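Local coordinates for PilZ domain-containing protein (Legionella pneumophila subsp. pneumophila, PDB 4Q63), which is of unknown function but, with its PilZ-like domain, may bind the second messenger cyclic di-GMP, at residues Y9-I18 with E28-G36. Residues are numbered along the deposited sequence; the frame is centred on the assembly and turned at random. Where two conformers were deposited one is given.
Sequences YFRLKNHGEI and EIVEISSNG
The CD1 methyl of I18 fits against CG2 of I32 at 3.8 Å, and L54 of strand 49-56 backs I32 and its neighbour I29. L12 lies on the same face as I32 and turns its branched end away from the strand, towards R99 of helix 82-100. Between strands 12-13 and 25-33 runs a short antiparallel ladder: L12 and I32 exchange two backbone hydrogen bonds, L12 N to I32 O at 2.7 Å and I32 N to L12 O at 2.9 Å. On the other face the extended side chain of E31 lies between R11 and K13, its carboxylate beside CB and CD of R11. K13 bends at chi2 and chi3, laying CD over V30 O and bringing NZ above the carboxylate plane, 3.2 Å from E31 OE2. Past the ladder N14 inserts its amide, CG anti to the backbone N (chi1 -172°): ND2 donates to I29 O at 3.1 Å and to I18 O, while OD1 takes G16 N, in an Asx turn, and I18 N from opposite faces. Three of these bonds hold the turn together and the one to I29 joins it to the strand, fixing the amide's rotation; the long ion pair at exposed K13 probably adds little.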
loop_
_atom_site.group_PDB
_atom_site.type_symbol
_atom_site.label_atom_id
_atom_site.label_comp_id
_atom_site.label_asym_id
_atom_site.label_seq_id
_atom_site.Cartn_x
_atom_site.Cartn_y
_atom_site.Cartn_z
ATOM N N TYR A 9 -10.901 4.449 11.046
ATOM C CA TYR A 9 -9.549 4.561 10.508
ATOM C C TYR A 9 -9.390 5.756 9.576
ATOM O O TYR A 9 -10.196 6.685 9.597
ATOM C CB TYR A 9 -9.142 3.276 9.784
ATOM C CG TYR A 9 -8.574 2.222 10.701
ATOM C CD1 TYR A 9 -8.312 2.506 12.037
ATOM C CD2 TYR A 9 -8.288 0.945 10.233
ATOM C CE1 TYR A 9 -7.787 1.546 12.884
ATOM C CE2 TYR A 9 -7.763 -0.023 11.072
ATOM C CZ TYR A 9 -7.512 0.283 12.396
ATOM O OH TYR A 9 -6.989 -0.676 13.235
ATOM N N PHE A 10 -8.343 5.722 8.758
ATOM C CA PHE A 10 -8.049 6.833 7.861
ATOM C C PHE A 10 -7.226 6.395 6.654
ATOM O O PHE A 10 -6.464 5.432 6.722
ATOM C CB PHE A 10 -7.323 7.954 8.614
ATOM C CG PHE A 10 -5.897 7.630 8.967
ATOM C CD1 PHE A 10 -4.848 8.236 8.294
ATOM C CD2 PHE A 10 -5.603 6.720 9.971
ATOM C CE1 PHE A 10 -3.539 7.939 8.619
ATOM C CE2 PHE A 10 -4.294 6.421 10.297
ATOM C CZ PHE A 10 -3.264 7.031 9.620
ATOM N N ARG A 11 -7.391 7.110 5.548
ATOM C CA ARG A 11 -6.597 6.874 4.356
ATOM C C ARG A 11 -5.639 8.039 4.176
ATOM O O ARG A 11 -5.929 9.165 4.587
ATOM C CB ARG A 11 -7.496 6.768 3.130
ATOM C CG ARG A 11 -8.966 6.730 3.470
ATOM C CD ARG A 11 -9.838 6.886 2.242
ATOM N NE ARG A 11 -11.225 6.548 2.549
ATOM C CZ ARG A 11 -12.081 7.371 3.146
ATOM N NH1 ARG A 11 -13.320 6.972 3.388
ATOM N NH2 ARG A 11 -11.701 8.591 3.501
ATOM N N LEU A 12 -4.500 7.762 3.560
ATOM C CA LEU A 12 -3.512 8.795 3.274
ATOM C C LEU A 12 -3.187 8.852 1.786
ATOM O O LEU A 12 -2.937 7.826 1.151
ATOM C CB LEU A 12 -2.230 8.553 4.070
ATOM C CG LEU A 12 -2.182 8.984 5.539
ATOM C CD1 LEU A 12 -0.768 8.799 6.095
ATOM C CD2 LEU A 12 -2.637 10.426 5.703
ATOM N N LYS A 13 -3.197 10.054 1.233
ATOM C CA LYS A 13 -2.772 10.270 -0.141
ATOM C C LYS A 13 -1.246 10.195 -0.172
ATOM O O LYS A 13 -0.584 10.608 0.779
ATOM C CB LYS A 13 -3.258 11.636 -0.631
ATOM C CG LYS A 13 -3.551 11.687 -2.112
ATOM C CD LYS A 13 -4.758 10.825 -2.461
ATOM C CE LYS A 13 -6.056 11.549 -2.138
ATOM N NZ LYS A 13 -7.252 10.719 -2.457
ATOM N N ASN A 14 -0.684 9.647 -1.243
ATOM C CA ASN A 14 0.769 9.538 -1.348
ATOM C C ASN A 14 1.406 10.842 -1.828
ATOM O O ASN A 14 1.103 11.325 -2.920
ATOM C CB ASN A 14 1.147 8.388 -2.281
ATOM C CG ASN A 14 2.634 8.097 -2.275
ATOM O OD1 ASN A 14 3.392 8.662 -1.485
ATOM N ND2 ASN A 14 3.062 7.207 -3.161
ATOM N N HIS A 15 2.271 11.425 -1.001
ATOM C CA HIS A 15 2.998 12.626 -1.405
ATOM C C HIS A 15 4.441 12.277 -1.746
ATOM O O HIS A 15 5.303 13.152 -1.782
ATOM C CB HIS A 15 2.952 13.695 -0.311
ATOM C CG HIS A 15 1.597 14.303 -0.121
ATOM N ND1 HIS A 15 1.200 14.884 1.064
ATOM C CD2 HIS A 15 0.545 14.418 -0.966
ATOM C CE1 HIS A 15 -0.036 15.330 0.943
ATOM N NE2 HIS A 15 -0.458 15.057 -0.279
ATOM N N GLY A 16 4.694 10.991 -1.979
ATOM C CA GLY A 16 6.014 10.522 -2.364
ATOM C C GLY A 16 6.862 9.998 -1.222
ATOM O O GLY A 16 8.059 9.758 -1.388
ATOM N N GLU A 17 6.263 9.830 -0.049
ATOM C CA GLU A 17 6.983 9.172 1.026
ATOM C C GLU A 17 6.816 7.668 0.851
ATOM O O GLU A 17 7.506 6.882 1.493
ATOM C CB GLU A 17 6.456 9.584 2.403
ATOM C CG GLU A 17 6.235 11.070 2.585
ATOM C CD GLU A 17 4.780 11.468 2.323
ATOM O OE1 GLU A 17 4.224 11.043 1.294
ATOM O OE2 GLU A 17 4.202 12.194 3.157
ATOM N N ILE A 18 5.895 7.274 -0.019
ATOM C CA ILE A 18 5.519 5.866 -0.124
ATOM C C ILE A 18 5.898 5.240 -1.454
ATOM O O ILE A 18 5.461 5.674 -2.511
ATOM C CB ILE A 18 4.017 5.660 0.098
ATOM C CG1 ILE A 18 3.610 6.237 1.457
ATOM C CG2 ILE A 18 3.687 4.166 0.040
ATOM C CD1 ILE A 18 2.214 6.772 1.503
ATOM N N GLU A 28 2.860 2.062 -8.870
ATOM C CA GLU A 28 2.413 3.379 -8.439
ATOM C C GLU A 28 1.299 3.245 -7.407
ATOM O O GLU A 28 0.239 2.687 -7.700
ATOM C CB GLU A 28 1.923 4.173 -9.647
ATOM C CG GLU A 28 1.838 5.663 -9.434
ATOM C CD GLU A 28 1.415 6.385 -10.701
ATOM O OE1 GLU A 28 1.540 7.623 -10.748
ATOM O OE2 GLU A 28 0.970 5.706 -11.658
ATOM N N ILE A 29 1.557 3.742 -6.198
ATOM C CA ILE A 29 0.552 3.796 -5.136
ATOM C C ILE A 29 -0.034 5.198 -5.038
ATOM O O ILE A 29 0.704 6.182 -4.936
ATOM C CB ILE A 29 1.136 3.424 -3.753
ATOM C CG1 ILE A 29 1.309 1.908 -3.633
ATOM C CG2 ILE A 29 0.234 3.953 -2.640
ATOM C CD1 ILE A 29 0.910 1.342 -2.285
ATOM N N VAL A 30 -1.308 5.302 -5.003
ATOM C CA VAL A 30 -1.870 6.657 -4.926
ATOM C C VAL A 30 -2.626 6.931 -3.632
ATOM O O VAL A 30 -2.845 8.081 -3.282
ATOM C CB VAL A 30 -2.774 7.004 -6.137
ATOM C CG1 VAL A 30 -1.936 7.204 -7.399
ATOM C CG2 VAL A 30 -3.848 5.941 -6.341
ATOM N N GLU A 31 -3.033 5.882 -2.927
ATOM C CA GLU A 31 -3.663 6.069 -1.627
ATOM C C GLU A 31 -3.433 4.827 -0.791
ATOM O O GLU A 31 -3.332 3.734 -1.329
ATOM C CB GLU A 31 -5.166 6.295 -1.789
ATOM C CG GLU A 31 -5.861 6.789 -0.532
ATOM C CD GLU A 31 -7.326 7.129 -0.779
ATOM O OE1 GLU A 31 -8.046 6.272 -1.324
ATOM O OE2 GLU A 31 -7.751 8.252 -0.435
ATOM N N ILE A 32 -3.349 4.993 0.522
ATOM C CA ILE A 32 -3.078 3.847 1.385
ATOM C C ILE A 32 -3.742 3.999 2.746
ATOM O O ILE A 32 -3.865 5.102 3.276
ATOM C CB ILE A 32 -1.560 3.603 1.525
ATOM C CG1 ILE A 32 -1.276 2.232 2.158
ATOM C CG2 ILE A 32 -0.891 4.741 2.301
ATOM C CD1 ILE A 32 0.158 1.799 1.993
ATOM N N SER A 33 -4.230 2.885 3.276
ATOM C CA SER A 33 -4.699 2.837 4.652
ATOM C C SER A 33 -4.087 1.585 5.272
ATOM O O SER A 33 -3.406 0.827 4.586
ATOM C CB SER A 33 -6.221 2.772 4.713
ATOM O OG SER A 33 -6.686 1.481 4.370
ATOM N N SER A 34 -4.322 1.365 6.560
ATOM C CA SER A 34 -3.770 0.187 7.218
ATOM C C SER A 34 -4.391 -1.105 6.655
ATOM O O SER A 34 -3.812 -2.176 6.775
ATOM C CB SER A 34 -3.967 0.264 8.739
ATOM O OG SER A 34 -5.343 0.337 9.061
ATOM N N ASN A 35 -5.544 -0.996 6.007
ATOM C CA ASN A 35 -6.268 -2.177 5.523
ATOM C C ASN A 35 -6.192 -2.380 4.005
ATOM O O ASN A 35 -6.754 -3.344 3.461
ATOM C CB ASN A 35 -7.749 -2.108 5.924
ATOM C CG ASN A 35 -7.973 -2.291 7.412
ATOM O OD1 ASN A 35 -7.172 -2.908 8.107
ATOM N ND2 ASN A 35 -9.087 -1.756 7.907
ATOM N N GLY A 36 -5.522 -1.473 3.312
ATOM C CA GLY A 36 -5.488 -1.566 1.864
ATOM C C GLY A 36 -4.910 -0.348 1.172
ATOM O O GLY A 36 -4.452 0.586 1.826
HETATM O O HOH W 1 -5.002 3.758 8.564
HETATM O O HOH W 2 4.098 5.310 -5.610
#